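Local coordinates for putative lipoprotein (Bacteroides thetaiotaomicron, PDB 4Q1Z), which is a putative lipoprotein of unknown function, a two-domain member of the DUF4876 family, at residues 172-184 with 240-254. Numbering follows the deposited sequence.
Sequences YAYGERVWKFPGN and MQHVFYQGKAEMGSI
At the corner where the chain leaves strand 172-175, a water bridges E176 O and Q246 N, accepting from the latter. R177 then lays its guanidinium flat on the Y245 ring, CZ standing 3.6 Å from the ring centroid with the planes 12° apart, a cation-pi stack. With CG anti to the backbone N (chi1 -159°) and a bend at chi3, the arginine side chain brings R177 NH1 to M251 O, 3.0 Å away on a lone pair, and to H242 NE2 at 3.1 Å. Both acceptors lie near the guanidinium plane, although NH1 stands 38° out of the imidazole plane. H242 ND1 donates to A249 O, which fixes the ring's rotation. A leucine in place of R177 would probably leave M251 O and H242 NE2 without their shared donor and strip the Y245 face of its cation. V178 N donates to F244 O, while V178 O takes both V243 N (2.9 Å) and F244 N (3.1 Å) from one face of its carbonyl plane. W179 receives the edge of H242 on its six-membered ring, centroids 4.9 Å apart, and meets M251 CE with CZ3; F225 and Y257 also pack on the indole. K180 exchanges two backbone bonds with Q241, its CG resting against V243 CG2. Beyond it, M240, a selenomethionine bent at chi2 and chi3, sets CE over the centre of the F181 ring (3.9 Å), a CH-pi contact, and SE over the same face nearer CD1, a Met-aromatic contact. The whole is an antiparallel strand pair interrupted by a classic beta bulge, within the larger mixed sheet.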
ATOM      1  N   TYR A 172      17.315   0.710 -10.338  1.00 52.34           N
ATOM      2  CA  TYR A 172      16.202  -0.178 -10.669  1.00 50.03           C
ATOM      3  C   TYR A 172      16.093  -1.459  -9.850  1.00 52.81           C
ATOM      4  O   TYR A 172      17.083  -1.989  -9.327  1.00 54.26           O
ATOM      5  CB  TYR A 172      16.308  -0.636 -12.147  1.00 49.97           C
ATOM      6  CG  TYR A 172      16.538   0.449 -13.172  1.00 51.46           C
ATOM      7  CD1 TYR A 172      15.472   1.130 -13.747  1.00 53.48           C
ATOM      8  CD2 TYR A 172      17.819   0.738 -13.634  1.00 53.02           C
ATOM      9  CE1 TYR A 172      15.677   2.117 -14.712  1.00 55.55           C
ATOM     10  CE2 TYR A 172      18.041   1.739 -14.580  1.00 54.93           C
ATOM     11  CZ  TYR A 172      16.964   2.414 -15.132  1.00 62.15           C
ATOM     12  OH  TYR A 172      17.170   3.360 -16.107  1.00 61.92           O
ATOM     13  N   ALA A 173      14.845  -1.962  -9.812  1.00 44.97           N
ATOM     14  CA  ALA A 173      14.368  -3.260  -9.385  1.00 42.88           C
ATOM     15  C   ALA A 173      14.106  -4.017 -10.713  1.00 48.24           C
ATOM     16  O   ALA A 173      13.902  -3.375 -11.750  1.00 48.15           O
ATOM     17  CB  ALA A 173      13.112  -3.115  -8.536  1.00 42.34           C
ATOM     18  N   TYR A 174      14.203  -5.339 -10.727  1.00 45.26           N
ATOM     19  CA  TYR A 174      14.080  -6.081 -11.983  1.00 45.06           C
ATOM     20  C   TYR A 174      12.886  -7.027 -11.948  1.00 45.64           C
ATOM     21  O   TYR A 174      12.867  -7.973 -11.170  1.00 43.67           O
ATOM     22  CB  TYR A 174      15.406  -6.803 -12.268  1.00 46.47           C
ATOM     23  CG  TYR A 174      16.534  -5.810 -12.478  1.00 47.14           C
ATOM     24  CD1 TYR A 174      17.246  -5.290 -11.397  1.00 49.33           C
ATOM     25  CD2 TYR A 174      16.864  -5.359 -13.754  1.00 47.12           C
ATOM     26  CE1 TYR A 174      18.231  -4.322 -11.578  1.00 50.13           C
ATOM     27  CE2 TYR A 174      17.848  -4.392 -13.945  1.00 48.82           C
ATOM     28  CZ  TYR A 174      18.546  -3.895 -12.858  1.00 56.51           C
ATOM     29  OH  TYR A 174      19.551  -2.981 -13.054  1.00 56.98           O
ATOM     30  N   GLY A 175      11.872  -6.690 -12.746  1.00 41.96           N
ATOM     31  CA  GLY A 175      10.595  -7.398 -12.793  1.00 41.03           C
ATOM     32  C   GLY A 175      10.559  -8.602 -13.704  1.00 46.23           C
ATOM     33  O   GLY A 175      11.054  -8.554 -14.842  1.00 45.77           O
ATOM     34  N   GLU A 176       9.958  -9.689 -13.179  1.00 42.57           N
ATOM     35  CA  GLU A 176       9.734 -10.955 -13.856  1.00 41.95           C
ATOM     36  C   GLU A 176       8.515 -10.783 -14.786  1.00 47.87           C
ATOM     37  O   GLU A 176       8.634 -10.976 -16.008  1.00 45.20           O
ATOM     38  CB  GLU A 176       9.524 -12.067 -12.825  1.00 42.76           C
ATOM     39  CG  GLU A 176       9.461 -13.456 -13.432  1.00 58.61           C
ATOM     40  CD  GLU A 176       8.831 -14.481 -12.518  1.00 83.78           C
ATOM     41  OE1 GLU A 176       9.553 -15.004 -11.640  1.00 64.79           O
ATOM     42  OE2 GLU A 176       7.611 -14.739 -12.656  1.00 86.76           O
ATOM     43  N   ARG A 177       7.350 -10.380 -14.187  1.00 46.35           N
ATOM     44  CA  ARG A 177       6.079 -10.085 -14.874  1.00 45.63           C
ATOM     45  C   ARG A 177       5.510  -8.753 -14.348  1.00 46.29           C
ATOM     46  O   ARG A 177       5.649  -8.445 -13.167  1.00 45.99           O
ATOM     47  CB  ARG A 177       5.051 -11.231 -14.740  1.00 44.21           C
ATOM     48  CG  ARG A 177       3.980 -11.160 -15.826  1.00 45.40           C
ATOM     49  CD  ARG A 177       2.882 -12.184 -15.665  1.00 47.11           C
ATOM     50  NE  ARG A 177       3.367 -13.568 -15.744  1.00 50.01           N
ATOM     51  CZ  ARG A 177       3.381 -14.305 -16.855  1.00 59.09           C
ATOM     52  NH1 ARG A 177       2.962 -13.794 -18.007  1.00 41.64           N
ATOM     53  NH2 ARG A 177       3.829 -15.551 -16.824  1.00 44.21           N
ATOM     54  N   VAL A 178       4.944  -7.947 -15.249  1.00 41.80           N
ATOM     55  CA  VAL A 178       4.371  -6.610 -14.988  1.00 40.66           C
ATOM     56  C   VAL A 178       2.922  -6.575 -15.514  1.00 46.19           C
ATOM     57  O   VAL A 178       2.639  -7.045 -16.620  1.00 46.05           O
ATOM     58  CB  VAL A 178       5.210  -5.431 -15.609  1.00 42.85           C
ATOM     59  CG1 VAL A 178       4.743  -4.081 -15.079  1.00 42.11           C
ATOM     60  CG2 VAL A 178       6.727  -5.611 -15.408  1.00 41.67           C
ATOM     61  N   TRP A 179       2.019  -6.071 -14.682  1.00 43.35           N
ATOM     62  CA  TRP A 179       0.605  -5.840 -14.958  1.00 43.25           C
ATOM     63  C   TRP A 179       0.313  -4.380 -14.675  1.00 48.63           C
ATOM     64  O   TRP A 179       1.107  -3.709 -14.007  1.00 47.09           O
ATOM     65  CB  TRP A 179      -0.312  -6.727 -14.077  1.00 40.70           C
ATOM     66  CG  TRP A 179      -0.097  -8.201 -14.180  1.00 40.54           C
ATOM     67  CD1 TRP A 179       0.807  -8.953 -13.477  1.00 42.65           C
ATOM     68  CD2 TRP A 179      -0.879  -9.127 -14.951  1.00 40.28           C
ATOM     69  NE1 TRP A 179       0.689 -10.278 -13.831  1.00 41.62           N
ATOM     70  CE2 TRP A 179      -0.375 -10.419 -14.692  1.00 43.59           C
ATOM     71  CE3 TRP A 179      -1.962  -8.990 -15.841  1.00 42.08           C
ATOM     72  CZ2 TRP A 179      -0.946 -11.573 -15.263  1.00 43.57           C
ATOM     73  CZ3 TRP A 179      -2.476 -10.124 -16.459  1.00 43.27           C
ATOM     74  CH2 TRP A 179      -1.977 -11.399 -16.158  1.00 43.75           C
ATOM     75  N   LYS A 180      -0.832  -3.891 -15.154  1.00 47.87           N
ATOM     76  CA  LYS A 180      -1.303  -2.548 -14.826  1.00 47.72           C
ATOM     77  C   LYS A 180      -2.806  -2.564 -14.643  1.00 51.51           C
ATOM     78  O   LYS A 180      -3.502  -3.455 -15.130  1.00 52.40           O
ATOM     79  CB  LYS A 180      -0.854  -1.459 -15.830  1.00 49.69           C
ATOM     80  CG  LYS A 180      -1.562  -1.400 -17.168  1.00 53.86           C
ATOM     81  CD  LYS A 180      -1.029  -0.208 -17.934  1.00 57.95           C
ATOM     82  CE  LYS A 180      -1.441  -0.227 -19.376  1.00 80.73           C
ATOM     83  NZ  LYS A 180      -0.995   1.003 -20.081  1.00 96.53           N
ATOM     84  N   PHE A 181      -3.306  -1.589 -13.919  1.00 47.67           N
ATOM     85  CA  PHE A 181      -4.735  -1.450 -13.761  1.00 46.59           C
ATOM     86  C   PHE A 181      -5.275  -0.863 -15.058  1.00 54.56           C
ATOM     87  O   PHE A 181      -4.632   0.040 -15.618  1.00 54.02           O
ATOM     88  CB  PHE A 181      -5.065  -0.534 -12.558  1.00 45.69           C
ATOM     89  CG  PHE A 181      -4.891  -1.166 -11.195  1.00 45.60           C
ATOM     90  CD1 PHE A 181      -5.938  -1.851 -10.588  1.00 46.63           C
ATOM     91  CD2 PHE A 181      -3.693  -1.035 -10.493  1.00 48.06           C
ATOM     92  CE1 PHE A 181      -5.790  -2.410  -9.316  1.00 45.90           C
ATOM     93  CE2 PHE A 181      -3.552  -1.574  -9.201  1.00 49.11           C
ATOM     94  CZ  PHE A 181      -4.595  -2.280  -8.637  1.00 46.27           C
ATOM     95  N   PRO A 182      -6.453  -1.320 -15.554  1.00 53.56           N
ATOM     96  CA  PRO A 182      -7.072  -0.634 -16.712  1.00 53.80           C
ATOM     97  C   PRO A 182      -7.620   0.757 -16.295  1.00 58.02           C
ATOM     98  O   PRO A 182      -7.407   1.195 -15.157  1.00 57.53           O
ATOM     99  CB  PRO A 182      -8.185  -1.602 -17.126  1.00 55.63           C
ATOM    100  CG  PRO A 182      -8.550  -2.321 -15.885  1.00 59.31           C
ATOM    101  CD  PRO A 182      -7.333  -2.382 -15.013  1.00 54.45           C
ATOM    102  N   GLY A 183      -8.319   1.441 -17.195  1.00 55.86           N
ATOM    103  CA  GLY A 183      -8.895   2.752 -16.899  1.00 56.49           C
ATOM    104  C   GLY A 183      -8.236   3.914 -17.612  1.00 62.34           C
ATOM    105  O   GLY A 183      -7.013   3.933 -17.798  1.00 61.28           O
ATOM    106  N   ASN A 184      -9.059   4.905 -17.995  1.00 61.73           N
ATOM    107  CA  ASN A 184      -8.690   6.113 -18.752  1.00 63.30           C
ATOM    108  C   ASN A 184      -7.919   7.143 -17.899  1.00 67.26           C
ATOM    109  O   ASN A 184      -7.251   8.015 -18.458  1.00 68.28           O
ATOM    110  CB  ASN A 184      -9.960   6.780 -19.362  1.00 68.12           C
ATOM    111  CG  ASN A 184     -10.800   7.620 -18.393  1.00105.65           C
ATOM    112  OD1 ASN A 184     -11.078   7.242 -17.242  1.00 96.59           O
ATOM    113  ND2 ASN A 184     -11.229   8.793 -18.842  1.00106.16           N
HETATM  114  N   MSE A 240      -6.828  -7.350 -14.794  1.00 44.12           N
HETATM  115  CA  MSE A 240      -5.599  -6.576 -14.830  1.00 40.31           C
HETATM  116  C   MSE A 240      -5.064  -6.616 -16.278  1.00 47.71           C
HETATM  117  O   MSE A 240      -5.264  -7.630 -16.980  1.00 47.25           O
HETATM  118  CB  MSE A 240      -4.560  -7.180 -13.839  1.00 39.09           C
HETATM  119  CG  MSE A 240      -4.938  -7.021 -12.367  1.00 41.08           C
HETATM  120 SE   MSE A 240      -5.080  -5.172 -11.778  0.75 43.34          SE
HETATM  121  CE  MSE A 240      -3.180  -4.768 -11.795  1.00 39.24           C
ATOM    122  N   GLN A 241      -4.427  -5.530 -16.734  1.00 45.35           N
ATOM    123  CA  GLN A 241      -3.849  -5.503 -18.084  1.00 46.84           C
ATOM    124  C   GLN A 241      -2.422  -6.083 -18.055  1.00 52.43           C
ATOM    125  O   GLN A 241      -1.589  -5.630 -17.253  1.00 51.56           O
ATOM    126  CB  GLN A 241      -3.808  -4.078 -18.629  1.00 48.92           C
ATOM    127  CG  GLN A 241      -5.010  -3.634 -19.443  1.00 74.88           C
ATOM    128  CD  GLN A 241      -4.726  -2.255 -20.001  1.00105.94           C
ATOM    129  OE1 GLN A 241      -5.152  -1.233 -19.453  1.00100.59           O
ATOM    130  NE2 GLN A 241      -3.919  -2.185 -21.059  1.00106.38           N
ATOM    131  N   HIS A 242      -2.142  -7.096 -18.898  1.00 48.64           N
ATOM    132  CA  HIS A 242      -0.796  -7.669 -18.953  1.00 47.14           C
ATOM    133  C   HIS A 242       0.131  -6.692 -19.672  1.00 51.93           C
ATOM    134  O   HIS A 242      -0.255  -6.128 -20.713  1.00 54.30           O
ATOM    135  CB  HIS A 242      -0.791  -9.038 -19.637  1.00 47.53           C
ATOM    136  CG  HIS A 242       0.518  -9.759 -19.496  1.00 49.47           C
ATOM    137  ND1 HIS A 242       1.451  -9.770 -20.522  1.00 50.80           N
ATOM    138  CD2 HIS A 242       1.034 -10.407 -18.430  1.00 49.12           C
ATOM    139  CE1 HIS A 242       2.475 -10.466 -20.060  1.00 49.20           C
ATOM    140  NE2 HIS A 242       2.261 -10.883 -18.817  1.00 48.96           N
ATOM    141  N   VAL A 243       1.331  -6.457 -19.091  1.00 45.51           N
ATOM    142  CA  VAL A 243       2.297  -5.498 -19.609  1.00 44.88           C
ATOM    143  C   VAL A 243       3.563  -6.177 -20.139  1.00 49.55           C
ATOM    144  O   VAL A 243       3.957  -5.884 -21.268  1.00 51.11           O
ATOM    145  CB  VAL A 243       2.645  -4.387 -18.574  1.00 46.72           C
ATOM    146  CG1 VAL A 243       3.761  -3.479 -19.082  1.00 45.98           C
ATOM    147  CG2 VAL A 243       1.412  -3.559 -18.226  1.00 46.73           C
ATOM    148  N   PHE A 244       4.239  -6.995 -19.322  1.00 43.85           N
ATOM    149  CA  PHE A 244       5.519  -7.560 -19.707  1.00 43.16           C
ATOM    150  C   PHE A 244       5.775  -8.906 -19.093  1.00 46.61           C
ATOM    151  O   PHE A 244       5.517  -9.117 -17.919  1.00 46.29           O
ATOM    152  CB  PHE A 244       6.655  -6.591 -19.272  1.00 45.02           C
ATOM    153  CG  PHE A 244       8.087  -7.087 -19.409  1.00 46.32           C
ATOM    154  CD1 PHE A 244       8.637  -7.958 -18.467  1.00 47.85           C
ATOM    155  CD2 PHE A 244       8.909  -6.617 -20.426  1.00 47.35           C
ATOM    156  CE1 PHE A 244       9.957  -8.396 -18.590  1.00 48.33           C
ATOM    157  CE2 PHE A 244      10.244  -7.014 -20.511  1.00 48.79           C
ATOM    158  CZ  PHE A 244      10.747  -7.922 -19.618  1.00 46.45           C
ATOM    159  N   TYR A 245       6.351  -9.794 -19.893  1.00 44.63           N
ATOM    160  CA  TYR A 245       6.821 -11.122 -19.522  1.00 44.51           C
ATOM    161  C   TYR A 245       7.809 -11.521 -20.566  1.00 48.85           C
ATOM    162  O   TYR A 245       7.491 -11.443 -21.747  1.00 49.00           O
ATOM    163  CB  TYR A 245       5.697 -12.158 -19.352  1.00 45.94           C
ATOM    164  CG  TYR A 245       6.195 -13.481 -18.815  1.00 48.03           C
ATOM    165  CD1 TYR A 245       6.748 -13.575 -17.539  1.00 48.40           C
ATOM    166  CD2 TYR A 245       6.138 -14.640 -19.591  1.00 50.51           C
ATOM    167  CE1 TYR A 245       7.233 -14.788 -17.044  1.00 46.70           C
ATOM    168  CE2 TYR A 245       6.625 -15.861 -19.106  1.00 51.93           C
ATOM    169  CZ  TYR A 245       7.157 -15.931 -17.822  1.00 59.01           C
ATOM    170  OH  TYR A 245       7.617 -17.126 -17.308  1.00 61.60           O
ATOM    171  N   GLN A 246       9.044 -11.813 -20.127  1.00 45.13           N
ATOM    172  CA  GLN A 246      10.188 -12.264 -20.911  1.00 46.64           C
ATOM    173  C   GLN A 246      10.435 -11.423 -22.200  1.00 54.58           C
ATOM    174  O   GLN A 246      10.644 -11.966 -23.293  1.00 57.35           O
ATOM    175  CB  GLN A 246      10.044 -13.769 -21.219  1.00 47.65           C
ATOM    176  CG  GLN A 246      10.249 -14.590 -19.951  1.00 60.73           C
ATOM    177  CD  GLN A 246      10.151 -16.077 -20.128  1.00 71.00           C
ATOM    178  OE1 GLN A 246       9.791 -16.595 -21.191  1.00 61.08           O
ATOM    179  NE2 GLN A 246      10.506 -16.795 -19.069  1.00 59.69           N
ATOM    180  N   GLY A 247      10.442 -10.107 -22.031  1.00 50.05           N
ATOM    181  CA  GLY A 247      10.670  -9.142 -23.105  1.00 50.74           C
ATOM    182  C   GLY A 247       9.479  -8.831 -23.995  1.00 55.66           C
ATOM    183  O   GLY A 247       9.599  -8.009 -24.900  1.00 56.38           O
ATOM    184  N   LYS A 248       8.330  -9.482 -23.763  1.00 52.63           N
ATOM    185  CA  LYS A 248       7.143  -9.347 -24.609  1.00 53.11           C
ATOM    186  C   LYS A 248       5.919  -8.800 -23.857  1.00 55.98           C
ATOM    187  O   LYS A 248       5.848  -8.882 -22.632  1.00 54.28           O
ATOM    188  CB  LYS A 248       6.805 -10.722 -25.225  1.00 56.20           C
ATOM    189  CG  LYS A 248       7.717 -11.137 -26.376  1.00 68.30           C
ATOM    190  CD  LYS A 248       7.371 -12.545 -26.827  1.00 89.42           C
ATOM    191  CE  LYS A 248       7.631 -12.799 -28.297  1.00110.25           C
ATOM    192  NZ  LYS A 248       7.047 -14.094 -28.748  1.00118.36           N
ATOM    193  N   ALA A 249       4.959  -8.249 -24.622  1.00 53.18           N
ATOM    194  CA  ALA A 249       3.679  -7.706 -24.151  1.00 52.40           C
ATOM    195  C   ALA A 249       2.639  -8.818 -23.917  1.00 55.63           C
ATOM    196  O   ALA A 249       1.745  -8.663 -23.089  1.00 54.68           O
ATOM    197  CB  ALA A 249       3.145  -6.711 -25.164  1.00 53.75           C
ATOM    198  N   GLU A 250       2.763  -9.927 -24.662  1.00 53.33           N
ATOM    199  CA  GLU A 250       1.886 -11.105 -24.597  1.00 52.66           C
ATOM    200  C   GLU A 250       2.061 -11.846 -23.291  1.00 53.57           C
ATOM    201  O   GLU A 250       3.169 -11.871 -22.729  1.00 54.11           O
ATOM    202  CB  GLU A 250       2.159 -12.087 -25.763  1.00 54.94           C
ATOM    203  CG  GLU A 250       1.922 -11.514 -27.149  1.00 66.98           C
ATOM    204  CD  GLU A 250       3.014 -10.590 -27.651  1.00 94.70           C
ATOM    205  OE1 GLU A 250       4.207 -10.900 -27.424  1.00 82.99           O
ATOM    206  OE2 GLU A 250       2.672  -9.530 -28.227  1.00 95.80           O
HETATM  207  N   MSE A 251       0.971 -12.496 -22.844  1.00 47.07           N
HETATM  208  CA  MSE A 251       0.900 -13.290 -21.619  1.00 45.42           C
HETATM  209  C   MSE A 251       1.758 -14.548 -21.705  1.00 55.12           C
HETATM  210  O   MSE A 251       2.366 -14.949 -20.704  1.00 55.39           O
HETATM  211  CB  MSE A 251      -0.537 -13.678 -21.317  1.00 46.39           C
HETATM  212  CG  MSE A 251      -1.403 -12.499 -20.971  1.00 51.42           C
HETATM  213 SE   MSE A 251      -3.154 -13.095 -20.415  0.75 57.02          SE
HETATM  214  CE  MSE A 251      -3.751 -11.460 -19.720  1.00 53.69           C
ATOM    215  N   GLY A 252       1.786 -15.166 -22.881  1.00 54.90           N
ATOM    216  CA  GLY A 252       2.570 -16.377 -23.093  1.00 55.47           C
ATOM    217  C   GLY A 252       1.882 -17.654 -22.669  1.00 61.30           C
ATOM    218  O   GLY A 252       0.661 -17.699 -22.478  1.00 61.22           O
ATOM    219  N   SER A 253       2.689 -18.695 -22.494  1.00 60.00           N
ATOM    220  CA  SER A 253       2.252 -20.063 -22.238  1.00 60.52           C
ATOM    221  C   SER A 253       1.806 -20.355 -20.794  1.00 62.17           C
ATOM    222  O   SER A 253       0.969 -21.245 -20.614  1.00 62.42           O
ATOM    223  CB  SER A 253       3.356 -21.039 -22.638  1.00 65.44           C
ATOM    224  OG  SER A 253       4.545 -20.801 -21.900  1.00 80.76           O
ATOM    225  N   ILE A 254       2.364 -19.654 -19.784  1.00 56.84           N
ATOM    226  CA  ILE A 254       2.031 -19.893 -18.370  1.00 55.56           C
ATOM    227  C   ILE A 254       0.497 -19.741 -18.165  1.00 56.67           C
ATOM    228  O   ILE A 254      -0.091 -18.767 -18.650  1.00 55.28           O
ATOM    229  CB  ILE A 254       2.874 -18.995 -17.422  1.00 58.21           C
ATOM    230  CG1 ILE A 254       4.398 -19.030 -17.773  1.00 58.38           C
ATOM    231  CG2 ILE A 254       2.633 -19.298 -15.927  1.00 58.48           C
ATOM    232  CD1 ILE A 254       5.229 -20.285 -17.429  1.00 57.56           C
TER
HETATM  233  O   HOH W   1      10.379 -12.046 -17.529  1.00 44.51           O